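Local coordinates for laccase (Uncultured bacterium, PDB 4F7K), which probably oxidises phenolic and related substrates at its copper centres while reducing dioxygen to water, as laccases of the multicopper oxidase family do, at residues 47-52 with 87-92; 133-138 with 168-173; 182-187 with 237-242; 199-204 with 245-250. All coordinates share one frame; numbering follows the deposited sequence.

Following the chain from the N terminus, contact 1 comes first and closes a loop of 34 residues within the first cupredoxin-like domain. It stands apart, its nearest atoms about 14 Å from those of contacts 2 and 3. The other three contacts lie together in the second such domain. Contact 2 closes a 29-residue loop before contact 3 opens. Contacts 3 and 4 then cross, because 199-204 lies between 182-187 and 237-242, while 245-250 follows both. Contacts 2 and 3 belong to one six-stranded sheet, in which strands 131-140 and 183-190 are neighbours. Contact 4 pairs strands of the facing sheet, and Phe247 and Val199 pack against contact 2.

Contact 1: 47-52 with 87-92; sequences IRFQNQ and FEYSFR
Phe49 and Tyr89 are brought together by different first torsions. Phe49 places CG anti to its backbone N (chi1 177°), while Tyr89 places CG beside its backbone N (chi1 -68°). The two side chains then run side by side in the same direction. Phe49 CB meets the edge of the Tyr89 ring, 3.7 Å from Tyr89 CE2. Phe87 CD2 covers the centre of one face of that ring. Further along, Ile47 CD1 lies 4.2 Å from Phe91 CZ.

Arg48 and Glu88 point from the other face of the sheet. Glu88 bends at chi2, and its OE2 lies 3.3 Å from Arg48 CG. The charged ends do not meet, and the guanidinium pairs with Glu86 instead. Glu88 OE2 is buried here without a polar partner in the model. Four backbone hydrogen bonds join Ile47 to Tyr89 and Phe49 to Phe87.

Strands 44-51 and 86-92 form an edge pair in one sheet of the first cupredoxin-like domain. Strand 4-13 flanks strand 44-51 on its other side. The face with Ile47, Phe49 and Tyr89 turns inward to Trp61 and Val59 of strand 59-62 in the facing sheet, and Tyr89 OH bonds to Gln78 OE1 and Val59 N.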
loop_
_atom_site.group_PDB
_atom_site.type_symbol
_atom_site.label_atom_id
_atom_site.label_comp_id
_atom_site.label_asym_id
_atom_site.label_seq_id
_atom_site.Cartn_x
_atom_site.Cartn_y
_atom_site.Cartn_z
ATOM N N ILE A 47 12.544 14.903 2.430
ATOM C CA ILE A 47 11.534 15.230 1.418
ATOM C C ILE A 47 10.946 16.624 1.660
ATOM O O ILE A 47 10.429 16.899 2.742
ATOM C CB ILE A 47 10.436 14.133 1.424
ATOM C CG1 ILE A 47 11.053 12.817 0.941
ATOM C CG2 ILE A 47 9.212 14.513 0.549
ATOM C CD1 ILE A 47 10.426 11.508 1.546
ATOM N N ARG A 48 11.068 17.517 0.676
ATOM C CA ARG A 48 10.416 18.820 0.768
ATOM C C ARG A 48 9.056 18.770 0.022
ATOM O O ARG A 48 9.008 18.864 -1.203
ATOM C CB ARG A 48 11.338 19.956 0.288
ATOM C CG ARG A 48 10.783 21.389 0.504
ATOM C CD ARG A 48 11.722 22.490 -0.043
ATOM N NE ARG A 48 10.992 23.689 -0.490
ATOM C CZ ARG A 48 11.530 24.903 -0.717
ATOM N NH1 ARG A 48 12.832 25.142 -0.520
ATOM N NH2 ARG A 48 10.754 25.906 -1.135
ATOM N N PHE A 49 7.980 18.597 0.795
ATOM C CA PHE A 49 6.615 18.637 0.291
ATOM C C PHE A 49 6.161 20.060 -0.023
ATOM O O PHE A 49 6.262 20.947 0.824
ATOM C CB PHE A 49 5.637 18.011 1.290
ATOM C CG PHE A 49 4.187 18.074 0.859
ATOM C CD1 PHE A 49 3.763 17.518 -0.361
ATOM C CD2 PHE A 49 3.246 18.660 1.676
ATOM C CE1 PHE A 49 2.398 17.553 -0.747
ATOM C CE2 PHE A 49 1.880 18.704 1.312
ATOM C CZ PHE A 49 1.456 18.167 0.080
ATOM N N GLN A 50 5.638 20.246 -1.231
ATOM C CA GLN A 50 5.140 21.536 -1.703
ATOM C C GLN A 50 3.680 21.411 -2.164
ATOM O O GLN A 50 3.384 20.633 -3.057
ATOM C CB GLN A 50 5.967 22.027 -2.887
ATOM C CG GLN A 50 7.421 22.232 -2.606
ATOM C CD GLN A 50 7.729 23.684 -2.424
ATOM O OE1 GLN A 50 6.835 24.499 -2.104
ATOM N NE2 GLN A 50 8.986 24.041 -2.641
ATOM N N ASN A 51 2.798 22.202 -1.568
ATOM C CA ASN A 51 1.357 22.135 -1.850
ATOM C C ASN A 51 0.929 23.079 -2.989
ATOM O O ASN A 51 0.767 24.291 -2.775
ATOM C CB ASN A 51 0.593 22.433 -0.557
ATOM C CG ASN A 51 -0.912 22.300 -0.703
ATOM O OD1 ASN A 51 -1.458 22.291 -1.810
ATOM N ND2 ASN A 51 -1.602 22.236 0.436
ATOM N N GLN A 52 0.777 22.537 -4.201
ATOM C CA GLN A 52 0.234 23.324 -5.335
ATOM C C GLN A 52 -1.158 22.830 -5.761
ATOM O O GLN A 52 -1.474 22.806 -6.950
ATOM C CB GLN A 52 1.165 23.312 -6.560
ATOM C CG GLN A 52 2.581 23.824 -6.287
ATOM C CD GLN A 52 3.427 23.960 -7.557
ATOM O OE1 GLN A 52 3.103 23.402 -8.618
ATOM N NE2 GLN A 52 4.519 24.696 -7.450
ATOM N N PHE A 87 6.333 21.620 3.676
ATOM C CA PHE A 87 6.621 20.840 4.863
ATOM C C PHE A 87 7.833 19.981 4.572
ATOM O O PHE A 87 7.930 19.324 3.537
ATOM C CB PHE A 87 5.440 19.925 5.253
ATOM C CG PHE A 87 5.538 19.386 6.654
ATOM C CD1 PHE A 87 4.916 20.051 7.714
ATOM C CD2 PHE A 87 6.263 18.221 6.926
ATOM C CE1 PHE A 87 5.021 19.570 9.015
ATOM C CE2 PHE A 87 6.374 17.742 8.223
ATOM C CZ PHE A 87 5.746 18.407 9.266
ATOM N N GLU A 88 8.745 19.965 5.520
ATOM C CA GLU A 88 9.955 19.187 5.387
ATOM C C GLU A 88 9.752 17.828 6.068
ATOM O O GLU A 88 9.614 17.751 7.303
ATOM C CB GLU A 88 11.110 19.960 6.042
ATOM C CG GLU A 88 12.459 19.711 5.398
ATOM C CD GLU A 88 12.892 20.836 4.460
ATOM O OE1 GLU A 88 13.839 21.584 4.808
ATOM O OE2 GLU A 88 12.281 20.971 3.383
ATOM N N TYR A 89 9.678 16.762 5.275
ATOM C CA TYR A 89 9.596 15.413 5.873
ATOM C C TYR A 89 10.961 14.774 5.932
ATOM O O TYR A 89 11.618 14.569 4.906
ATOM C CB TYR A 89 8.641 14.488 5.120
ATOM C CG TYR A 89 7.195 14.891 5.243
ATOM C CD1 TYR A 89 6.445 14.521 6.373
ATOM C CD2 TYR A 89 6.564 15.651 4.229
ATOM C CE1 TYR A 89 5.091 14.883 6.503
ATOM C CE2 TYR A 89 5.204 16.030 4.359
ATOM C CZ TYR A 89 4.488 15.635 5.497
ATOM O OH TYR A 89 3.171 15.979 5.624
ATOM N N SER A 90 11.391 14.437 7.127
ATOM C CA SER A 90 12.692 13.831 7.272
ATOM C C SER A 90 12.689 12.695 8.296
ATOM O O SER A 90 12.493 12.924 9.484
ATOM C CB SER A 90 13.722 14.900 7.614
ATOM O OG SER A 90 14.858 14.284 8.169
ATOM N N PHE A 91 12.911 11.473 7.823
ATOM C CA PHE A 91 12.903 10.302 8.691
ATOM C C PHE A 91 13.837 9.217 8.170
ATOM O O PHE A 91 14.078 9.104 6.952
ATOM C CB PHE A 91 11.479 9.739 8.781
ATOM C CG PHE A 91 10.858 9.496 7.438
ATOM C CD1 PHE A 91 10.985 8.266 6.817
ATOM C CD2 PHE A 91 10.157 10.511 6.786
ATOM C CE1 PHE A 91 10.430 8.050 5.577
ATOM C CE2 PHE A 91 9.593 10.299 5.546
ATOM C CZ PHE A 91 9.724 9.078 4.939
ATOM N N ARG A 92 14.356 8.427 9.107
ATOM C CA ARG A 92 15.124 7.218 8.801
ATOM C C ARG A 92 14.126 6.089 8.552
ATOM O O ARG A 92 13.153 5.949 9.296
ATOM C CB ARG A 92 16.086 6.871 9.947
ATOM C CG ARG A 92 17.321 7.792 10.014
ATOM C CD ARG A 92 18.457 7.247 10.930
ATOM N NE ARG A 92 19.566 8.202 11.106
ATOM C CZ ARG A 92 20.596 8.325 10.270
ATOM N NH1 ARG A 92 20.678 7.549 9.193
ATOM N NH2 ARG A 92 21.556 9.221 10.516
#

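Contact 2: 133-138 with 168-173; sequences LIIMID and ARALVE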
loop_
_atom_site.group_PDB
_atom_site.type_symbol
_atom_site.label_atom_id
_atom_site.label_comp_id
_atom_site.label_asym_id
_atom_site.label_seq_id
_atom_site.Cartn_x
_atom_site.Cartn_y
_atom_site.Cartn_z
ATOM N N LEU A 133 10.156 -4.660 -10.409
ATOM C CA LEU A 133 9.027 -3.869 -10.929
ATOM C C LEU A 133 7.972 -3.620 -9.860
ATOM O O LEU A 133 7.739 -4.471 -8.995
ATOM C CB LEU A 133 8.373 -4.557 -12.144
ATOM C CG LEU A 133 9.371 -5.067 -13.198
ATOM C CD1 LEU A 133 8.763 -6.079 -14.182
ATOM C CD2 LEU A 133 10.082 -3.919 -13.944
ATOM N N ILE A 134 7.348 -2.442 -9.925
ATOM C CA ILE A 134 6.315 -2.061 -8.976
ATOM C C ILE A 134 4.978 -2.106 -9.699
ATOM O O ILE A 134 4.853 -1.549 -10.780
ATOM C CB ILE A 134 6.604 -0.641 -8.431
ATOM C CG1 ILE A 134 7.844 -0.655 -7.516
ATOM C CG2 ILE A 134 5.373 -0.027 -7.745
ATOM C CD1 ILE A 134 8.520 0.713 -7.348
ATOM N N ILE A 135 3.981 -2.752 -9.092
ATOM C CA ILE A 135 2.692 -2.947 -9.723
ATOM C C ILE A 135 1.626 -2.326 -8.845
ATOM O O ILE A 135 1.240 -2.912 -7.805
ATOM C CB ILE A 135 2.318 -4.462 -9.879
ATOM C CG1 ILE A 135 3.547 -5.327 -10.206
ATOM C CG2 ILE A 135 1.147 -4.631 -10.860
ATOM C CD1 ILE A 135 4.240 -4.979 -11.453
ATOM N N MET A 136 1.119 -1.178 -9.295
ATOM C CA MET A 136 0.104 -0.442 -8.570
ATOM C C MET A 136 -1.249 -0.704 -9.227
ATOM O O MET A 136 -1.478 -0.396 -10.432
ATOM C CB MET A 136 0.454 1.059 -8.491
ATOM C CG MET A 136 1.646 1.354 -7.545
ATOM S SD MET A 136 2.512 2.940 -7.908
ATOM C CE MET A 136 3.378 2.598 -9.463
ATOM N N ILE A 137 -2.133 -1.317 -8.461
ATOM C CA ILE A 137 -3.437 -1.661 -8.994
ATOM C C ILE A 137 -4.462 -0.681 -8.448
ATOM O O ILE A 137 -4.514 -0.428 -7.250
ATOM C CB ILE A 137 -3.815 -3.127 -8.677
ATOM C CG1 ILE A 137 -2.707 -4.067 -9.176
ATOM C CG2 ILE A 137 -5.161 -3.493 -9.303
ATOM C CD1 ILE A 137 -2.906 -5.570 -8.822
ATOM N N ASP A 138 -5.243 -0.088 -9.345
ATOM C CA ASP A 138 -6.234 0.921 -8.938
ATOM C C ASP A 138 -7.453 0.704 -9.836
ATOM O O ASP A 138 -7.370 0.063 -10.886
ATOM C CB ASP A 138 -5.616 2.321 -9.141
ATOM C CG ASP A 138 -6.240 3.418 -8.268
ATOM O OD1 ASP A 138 -7.238 3.135 -7.536
ATOM O OD2 ASP A 138 -5.688 4.583 -8.345
ATOM N N ALA A 168 -10.272 -1.126 -14.140
ATOM C CA ALA A 168 -9.246 -1.400 -13.136
ATOM C C ALA A 168 -7.978 -1.658 -13.924
ATOM O O ALA A 168 -8.055 -2.232 -14.983
ATOM C CB ALA A 168 -9.645 -2.602 -12.312
ATOM N N ARG A 169 -6.840 -1.153 -13.453
ATOM C CA ARG A 169 -5.571 -1.378 -14.114
ATOM C C ARG A 169 -4.470 -1.605 -13.129
ATOM O O ARG A 169 -4.473 -1.003 -12.056
ATOM C CB ARG A 169 -5.140 -0.171 -14.947
ATOM C CG ARG A 169 -5.504 -0.252 -16.391
ATOM C CD ARG A 169 -4.976 0.967 -17.094
ATOM N NE ARG A 169 -3.661 0.688 -17.598
ATOM C CZ ARG A 169 -2.813 1.589 -18.072
ATOM N NH1 ARG A 169 -3.138 2.897 -18.130
ATOM N NH2 ARG A 169 -1.622 1.160 -18.486
ATOM N N ALA A 170 -3.532 -2.448 -13.539
ATOM C CA ALA A 170 -2.257 -2.642 -12.889
ATOM C C ALA A 170 -1.216 -1.804 -13.637
ATOM O O ALA A 170 -0.892 -2.090 -14.757
ATOM C CB ALA A 170 -1.869 -4.137 -12.948
ATOM N N LEU A 171 -0.709 -0.760 -13.007
ATOM C CA LEU A 171 0.300 0.097 -13.606
ATOM C C LEU A 171 1.651 -0.423 -13.207
ATOM O O LEU A 171 1.897 -0.651 -12.022
ATOM C CB LEU A 171 0.146 1.527 -13.109
ATOM C CG LEU A 171 -1.248 2.109 -13.392
ATOM C CD1 LEU A 171 -1.445 3.427 -12.689
ATOM C CD2 LEU A 171 -1.452 2.322 -14.875
ATOM N N VAL A 172 2.517 -0.596 -14.205
ATOM C CA VAL A 172 3.792 -1.240 -14.025
ATOM C C VAL A 172 4.859 -0.162 -14.090
ATOM O O VAL A 172 4.857 0.669 -14.997
ATOM C CB VAL A 172 4.042 -2.331 -15.126
ATOM C CG1 VAL A 172 5.361 -2.999 -14.919
ATOM C CG2 VAL A 172 2.930 -3.394 -15.083
ATOM N N GLU A 173 5.723 -0.136 -13.091
ATOM C CA GLU A 173 6.782 0.868 -13.027
ATOM C C GLU A 173 8.094 0.190 -12.698
ATOM O O GLU A 173 8.182 -0.457 -11.661
ATOM C CB GLU A 173 6.460 1.920 -11.965
ATOM C CG GLU A 173 7.601 2.930 -11.695
ATOM C CD GLU A 173 7.992 3.725 -12.919
ATOM O OE1 GLU A 173 7.093 4.284 -13.578
ATOM O OE2 GLU A 173 9.210 3.790 -13.223
#
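Ile135 meets Ala170 and Val172 on one face of an antiparallel strand pair. Its CB is the fork from which two branches leave. The CG2 branch lies anti to the backbone N and ends 3.7 Å from Ala170 CB. The other branch starts at CG1, which lies 3.7 Å from Phe247 CZ. It ends at CD1, 4.1 Å from Val172 CG1 and nearly as close to Val172 CG2. Ile135 and Val172 point the same way, side by side. Ala170 CB is small enough to fit between two isoleucines, and Ile137 CG1 touches it at 3.9 Å.

On the reverse face Met136 bends at chi3 (-71°), which turns CE toward Glu173 CB at 4.0 Å. The chain of Glu173 leads away from there, and its OE1 bonds to a glycerol that probably came from the crystallisation liquor. Leu171 CD2 lies over one face of the Arg169 guanidinium.

Six backbone hydrogen bonds join the strands. The bond from Leu171 N to Met136 O is 2.7 Å long and close to straight. Strand 167-173 is the outermost strand of its sheet. The Ile134 and Met136 face meets Pro118 of the preceding cupredoxin-like domain. Ile137 and Ala170, on the Ile135 face, touch Leu258 of the opposing sheet, which holds strands 245-249 and 256-261. Sheet packed on sheet in this way is the cupredoxin-like beta sandwich, the repeated unit of multicopper oxidases.

Contact 3: 182-187 with 237-242; sequences DRVRLR and ADVITD
Arg183 grips Asp238 side-on in a salt bridge, with two nitrogens taking one oxygen each. Arg183 NE donates to Asp238 OD1 at 2.7 Å. Arg183 NH2 donates to Asp238 OD2 at 3.0 Å, and this bond is nearly straight (172°). OD2 uses its syn lone pair. OD1 is also met on its syn side, but from somewhat out of the carboxylate plane. The two flat groups are nearly coplanar. The bend at chi3 of Arg183 (-79°) swings the guanidinium edge onto the carboxylate.

The backbone sets this pair up. Val239 N bonds to Asp182 O at 2.9 Å, and Val184 and Ala237 exchange two hydrogen bonds, so Arg183 and Asp238 form the non-hydrogen-bonded pair between them. These strands, 183-190 and 232-239, are neighbours in the larger sheet of a cupredoxin-like sandwich. On the face turned from the salt bridge, Val184 CG1 lies 4.0 Å from Val239 CG2.

Further out, Arg183 NH2 and NH1 bond to the carbonyl oxygens of Ser273 and Glu274, which tie the guanidinium to a later loop. A leucine in place of Arg183 would probably leave the Asp238 carboxylate without its countercharge and both loop carbonyls without these donors. Asp130 OD2 accepts a bond from Arg183 N. Asp182 OD2 is held by Arg179 N, and Val239 touches Ile245 of strand 245-249.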
loop_
_atom_site.group_PDB
_atom_site.type_symbol
_atom_site.label_atom_id
_atom_site.label_comp_id
_atom_site.label_asym_id
_atom_site.label_seq_id
_atom_site.Cartn_x
_atom_site.Cartn_y
_atom_site.Cartn_z
ATOM N N ASP A 182 14.053 -14.720 -17.227
ATOM C CA ASP A 182 14.403 -13.696 -16.232
ATOM C C ASP A 182 13.792 -14.009 -14.882
ATOM O O ASP A 182 12.713 -14.601 -14.805
ATOM C CB ASP A 182 13.951 -12.299 -16.656
ATOM C CG ASP A 182 14.894 -11.654 -17.652
ATOM O OD1 ASP A 182 16.033 -12.146 -17.802
ATOM O OD2 ASP A 182 14.485 -10.662 -18.299
ATOM N N ARG A 183 14.492 -13.635 -13.820
ATOM C CA ARG A 183 13.915 -13.679 -12.488
ATOM C C ARG A 183 13.415 -12.294 -12.137
ATOM O O ARG A 183 14.204 -11.355 -12.079
ATOM C CB ARG A 183 14.942 -14.115 -11.448
ATOM C CG ARG A 183 14.342 -14.140 -10.042
ATOM C CD ARG A 183 15.064 -15.090 -9.140
ATOM N NE ARG A 183 14.662 -16.467 -9.372
ATOM C CZ ARG A 183 15.085 -17.494 -8.648
ATOM N NH1 ARG A 183 15.930 -17.303 -7.645
ATOM N NH2 ARG A 183 14.658 -18.711 -8.931
ATOM N N VAL A 184 12.113 -12.162 -11.896
ATOM C CA VAL A 184 11.554 -10.847 -11.564
ATOM C C VAL A 184 11.087 -10.734 -10.132
ATOM O O VAL A 184 10.487 -11.658 -9.600
ATOM C CB VAL A 184 10.401 -10.426 -12.517
ATOM C CG1 VAL A 184 10.889 -10.382 -13.948
ATOM C CG2 VAL A 184 9.172 -11.349 -12.361
ATOM N N ARG A 185 11.368 -9.588 -9.515
ATOM C CA ARG A 185 10.699 -9.170 -8.286
ATOM C C ARG A 185 9.503 -8.268 -8.648
ATOM O O ARG A 185 9.667 -7.280 -9.340
ATOM C CB ARG A 185 11.680 -8.448 -7.353
ATOM C CG ARG A 185 11.105 -8.144 -5.970
ATOM C CD ARG A 185 12.132 -7.481 -5.081
ATOM N NE ARG A 185 11.625 -7.272 -3.717
ATOM C CZ ARG A 185 12.403 -7.071 -2.643
ATOM N NH1 ARG A 185 13.721 -7.028 -2.783
ATOM N NH2 ARG A 185 11.866 -6.882 -1.432
ATOM N N LEU A 186 8.310 -8.676 -8.218
ATOM C CA LEU A 186 7.079 -7.982 -8.477
ATOM C C LEU A 186 6.481 -7.469 -7.156
ATOM O O LEU A 186 6.054 -8.264 -6.315
ATOM C CB LEU A 186 6.086 -8.922 -9.204
ATOM C CG LEU A 186 6.544 -9.502 -10.556
ATOM C CD1 LEU A 186 5.601 -10.578 -11.015
ATOM C CD2 LEU A 186 6.650 -8.429 -11.631
ATOM N N ARG A 187 6.489 -6.143 -7.002
ATOM C CA ARG A 187 5.991 -5.416 -5.820
ATOM C C ARG A 187 4.564 -4.917 -6.025
ATOM O O ARG A 187 4.339 -3.859 -6.647
ATOM C CB ARG A 187 6.928 -4.247 -5.500
ATOM C CG ARG A 187 8.392 -4.702 -5.182
ATOM C CD ARG A 187 9.222 -3.486 -4.921
ATOM N NE ARG A 187 10.662 -3.732 -4.874
ATOM C CZ ARG A 187 11.399 -3.713 -3.755
ATOM N NH1 ARG A 187 10.823 -3.515 -2.571
ATOM N NH2 ARG A 187 12.720 -3.912 -3.826
ATOM N N ALA A 237 9.556 -14.422 -8.757
ATOM C CA ALA A 237 9.177 -15.490 -9.638
ATOM C C ALA A 237 10.045 -15.462 -10.880
ATOM O O ALA A 237 10.693 -14.452 -11.183
ATOM C CB ALA A 237 7.693 -15.378 -10.003
ATOM N N ASP A 238 10.073 -16.601 -11.572
ATOM C CA ASP A 238 10.802 -16.749 -12.814
ATOM C C ASP A 238 9.808 -16.657 -13.954
ATOM O O ASP A 238 8.680 -17.175 -13.855
ATOM C CB ASP A 238 11.503 -18.112 -12.854
ATOM C CG ASP A 238 12.583 -18.261 -11.773
ATOM O OD1 ASP A 238 13.454 -17.371 -11.647
ATOM O OD2 ASP A 238 12.562 -19.288 -11.053
ATOM N N VAL A 239 10.222 -16.007 -15.036
ATOM C CA VAL A 239 9.380 -15.894 -16.219
ATOM C C VAL A 239 9.422 -17.216 -16.977
ATOM O O VAL A 239 10.467 -17.581 -17.551
ATOM C CB VAL A 239 9.844 -14.756 -17.126
ATOM C CG1 VAL A 239 8.929 -14.643 -18.335
ATOM C CG2 VAL A 239 9.903 -13.440 -16.338
ATOM N N ILE A 240 8.306 -17.944 -16.982
ATOM C CA ILE A 240 8.365 -19.319 -17.518
ATOM C C ILE A 240 8.008 -19.497 -18.996
ATOM O O ILE A 240 8.208 -20.577 -19.539
ATOM C CB ILE A 240 7.655 -20.396 -16.619
ATOM C CG1 ILE A 240 6.182 -20.084 -16.406
ATOM C CG2 ILE A 240 8.366 -20.550 -15.281
ATOM C CD1 ILE A 240 5.459 -21.188 -15.631
ATOM N N THR A 241 7.518 -18.450 -19.659
ATOM C CA THR A 241 7.108 -18.611 -21.063
ATOM C C THR A 241 7.364 -17.387 -21.961
ATOM O O THR A 241 8.032 -16.442 -21.543
ATOM C CB THR A 241 5.636 -19.112 -21.163
ATOM O OG1 THR A 241 5.426 -19.733 -22.445
ATOM C CG2 THR A 241 4.634 -17.967 -20.912
ATOM N N ASP A 242 6.858 -17.440 -23.197
ATOM C CA ASP A 242 6.967 -16.343 -24.166
ATOM C C ASP A 242 5.762 -15.396 -24.134
ATOM O O ASP A 242 5.789 -14.328 -24.747
ATOM C CB ASP A 242 7.163 -16.901 -25.581
#

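Contact 4: 199-204 with 245-250; sequences VELEGV and IGFVFP
Leu201 and Phe247 form the apolar centre, side by side and pointing the same way. Leu201 CD1 lies 3.9 Å from Phe247 CD1, and Val199 CG1 comes to the edge of the same ring. Leu201 and Phe247 face the interior of the cupredoxin-like beta sandwich, where they pack on Leu186 of the opposite sheet.

A second apolar patch lies where strand 197-202 gives way to Val204. Val204 CG1 is 3.6 Å from Ile245 CG1 and equally near Ile245 CG2, the two side chains crossing at about a right angle. With alanine at Ile245, CG1, CG2 and CD1 are gone, which would probably leave a gap beside Val204 CG1. Gly203, with its positive phi of 82°, makes the turn between.

Four backbone hydrogen bonds hold the strands, two at Glu200 with Val248 and two at Glu202 with Gly246. The bond from Gly246 N to Glu202 O is 3.0 Å long, and its donor stands above the carbonyl plane.

The other face carries the polar edge. Glu200 bends at chi2, its CG touches Pro250 CG at 4.0 Å, and its OE2 accepts a bond from Gly224 N. Glu202 OE1 is weakly bonded to a glycerol, probably from the crystallisation liquor. The Glu202 chain is extended beyond CG (chi2 -178°), and its OE2 lies 3.6 Å from Val248 CG2.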
loop_
_atom_site.group_PDB
_atom_site.type_symbol
_atom_site.label_atom_id
_atom_site.label_comp_id
_atom_site.label_asym_id
_atom_site.label_seq_id
_atom_site.Cartn_x
_atom_site.Cartn_y
_atom_site.Cartn_z
ATOM N N VAL A 199 -5.782 -11.150 -6.955
ATOM C CA VAL A 199 -4.853 -11.004 -8.059
ATOM C C VAL A 199 -4.225 -12.342 -8.410
ATOM O O VAL A 199 -3.466 -12.898 -7.614
ATOM C CB VAL A 199 -3.724 -10.006 -7.769
ATOM C CG1 VAL A 199 -2.883 -9.806 -9.031
ATOM C CG2 VAL A 199 -4.298 -8.653 -7.269
ATOM N N GLU A 200 -4.525 -12.823 -9.611
ATOM C CA GLU A 200 -3.879 -14.028 -10.151
ATOM C C GLU A 200 -2.715 -13.653 -11.063
ATOM O O GLU A 200 -2.861 -12.827 -11.983
ATOM C CB GLU A 200 -4.878 -14.879 -10.913
ATOM C CG GLU A 200 -5.856 -15.606 -10.033
ATOM C CD GLU A 200 -5.188 -16.533 -8.995
ATOM O OE1 GLU A 200 -4.118 -17.125 -9.289
ATOM O OE2 GLU A 200 -5.745 -16.673 -7.877
ATOM N N LEU A 201 -1.551 -14.230 -10.789
ATOM C CA LEU A 201 -0.403 -14.047 -11.675
ATOM C C LEU A 201 -0.393 -15.076 -12.758
ATOM O O LEU A 201 -0.599 -16.243 -12.487
ATOM C CB LEU A 201 0.897 -14.139 -10.913
ATOM C CG LEU A 201 1.499 -12.813 -10.508
ATOM C CD1 LEU A 201 0.562 -12.051 -9.660
ATOM C CD2 LEU A 201 2.746 -13.124 -9.744
ATOM N N GLU A 202 -0.139 -14.658 -13.992
ATOM C CA GLU A 202 0.060 -15.618 -15.093
ATOM C C GLU A 202 1.409 -15.445 -15.768
ATOM O O GLU A 202 1.957 -14.347 -15.773
ATOM C CB GLU A 202 -1.070 -15.512 -16.105
ATOM C CG GLU A 202 -2.406 -15.949 -15.510
ATOM C CD GLU A 202 -3.535 -15.906 -16.490
ATOM O OE1 GLU A 202 -3.306 -15.608 -17.685
ATOM O OE2 GLU A 202 -4.668 -16.178 -16.054
ATOM N N GLY A 203 1.955 -16.552 -16.292
ATOM C CA GLY A 203 3.225 -16.541 -17.038
ATOM C C GLY A 203 4.484 -16.551 -16.196
ATOM O O GLY A 203 5.582 -16.428 -16.720
ATOM N N VAL A 204 4.332 -16.687 -14.886
ATOM C CA VAL A 204 5.480 -16.716 -13.998
ATOM C C VAL A 204 5.296 -17.797 -12.960
ATOM O O VAL A 204 4.170 -18.228 -12.694
ATOM C CB VAL A 204 5.733 -15.373 -13.238
ATOM C CG1 VAL A 204 6.090 -14.259 -14.192
ATOM C CG2 VAL A 204 4.544 -15.012 -12.365
ATOM N N ILE A 245 3.820 -11.634 -18.991
ATOM C CA ILE A 245 3.376 -11.822 -17.623
ATOM C C ILE A 245 2.036 -11.088 -17.491
ATOM O O ILE A 245 1.909 -9.960 -17.974
ATOM C CB ILE A 245 4.395 -11.262 -16.634
ATOM C CG1 ILE A 245 5.771 -11.878 -16.901
ATOM C CG2 ILE A 245 3.928 -11.506 -15.208
ATOM C CD1 ILE A 245 6.912 -11.212 -16.154
ATOM N N GLY A 246 1.040 -11.745 -16.887
ATOM C CA GLY A 246 -0.322 -11.182 -16.777
ATOM C C GLY A 246 -0.783 -11.101 -15.334
ATOM O O GLY A 246 -0.495 -12.014 -14.535
ATOM N N PHE A 247 -1.460 -9.996 -15.010
ATOM C CA PHE A 247 -2.080 -9.758 -13.717
ATOM C C PHE A 247 -3.603 -9.824 -13.878
ATOM O O PHE A 247 -4.234 -8.940 -14.506
ATOM C CB PHE A 247 -1.645 -8.385 -13.168
ATOM C CG PHE A 247 -0.165 -8.294 -12.890
ATOM C CD1 PHE A 247 0.350 -8.729 -11.679
ATOM C CD2 PHE A 247 0.717 -7.826 -13.868
ATOM C CE1 PHE A 247 1.728 -8.662 -11.422
ATOM C CE2 PHE A 247 2.101 -7.773 -13.621
ATOM C CZ PHE A 247 2.601 -8.206 -12.395
ATOM N N VAL A 248 -4.195 -10.868 -13.320
ATOM C CA VAL A 248 -5.579 -11.167 -13.585
ATOM C C VAL A 248 -6.485 -10.998 -12.371
ATOM O O VAL A 248 -6.154 -11.390 -11.275
ATOM C CB VAL A 248 -5.745 -12.570 -14.259
ATOM C CG1 VAL A 248 -7.221 -12.927 -14.461
ATOM C CG2 VAL A 248 -5.052 -12.579 -15.613
ATOM N N PHE A 249 -7.651 -10.402 -12.617
ATOM C CA PHE A 249 -8.704 -10.297 -11.637
ATOM C C PHE A 249 -9.789 -11.323 -12.026
ATOM O O PHE A 249 -10.586 -11.088 -12.944
ATOM C CB PHE A 249 -9.210 -8.851 -11.626
ATOM C CG PHE A 249 -10.336 -8.576 -10.663
ATOM C CD1 PHE A 249 -10.844 -7.297 -10.557
ATOM C CD2 PHE A 249 -10.915 -9.565 -9.910
ATOM C CE1 PHE A 249 -11.915 -7.007 -9.702
ATOM C CE2 PHE A 249 -11.989 -9.276 -9.047
ATOM C CZ PHE A 249 -12.468 -7.985 -8.951
ATOM N N PRO A 250 -9.804 -12.473 -11.341
ATOM C CA PRO A 250 -10.714 -13.543 -11.678
ATOM C C PRO A 250 -12.120 -13.167 -11.227
ATOM O O PRO A 250 -12.293 -12.608 -10.142
ATOM C CB PRO A 250 -10.167 -14.728 -10.866
ATOM C CG PRO A 250 -9.557 -14.093 -9.659
ATOM C CD PRO A 250 -9.133 -12.706 -10.050
#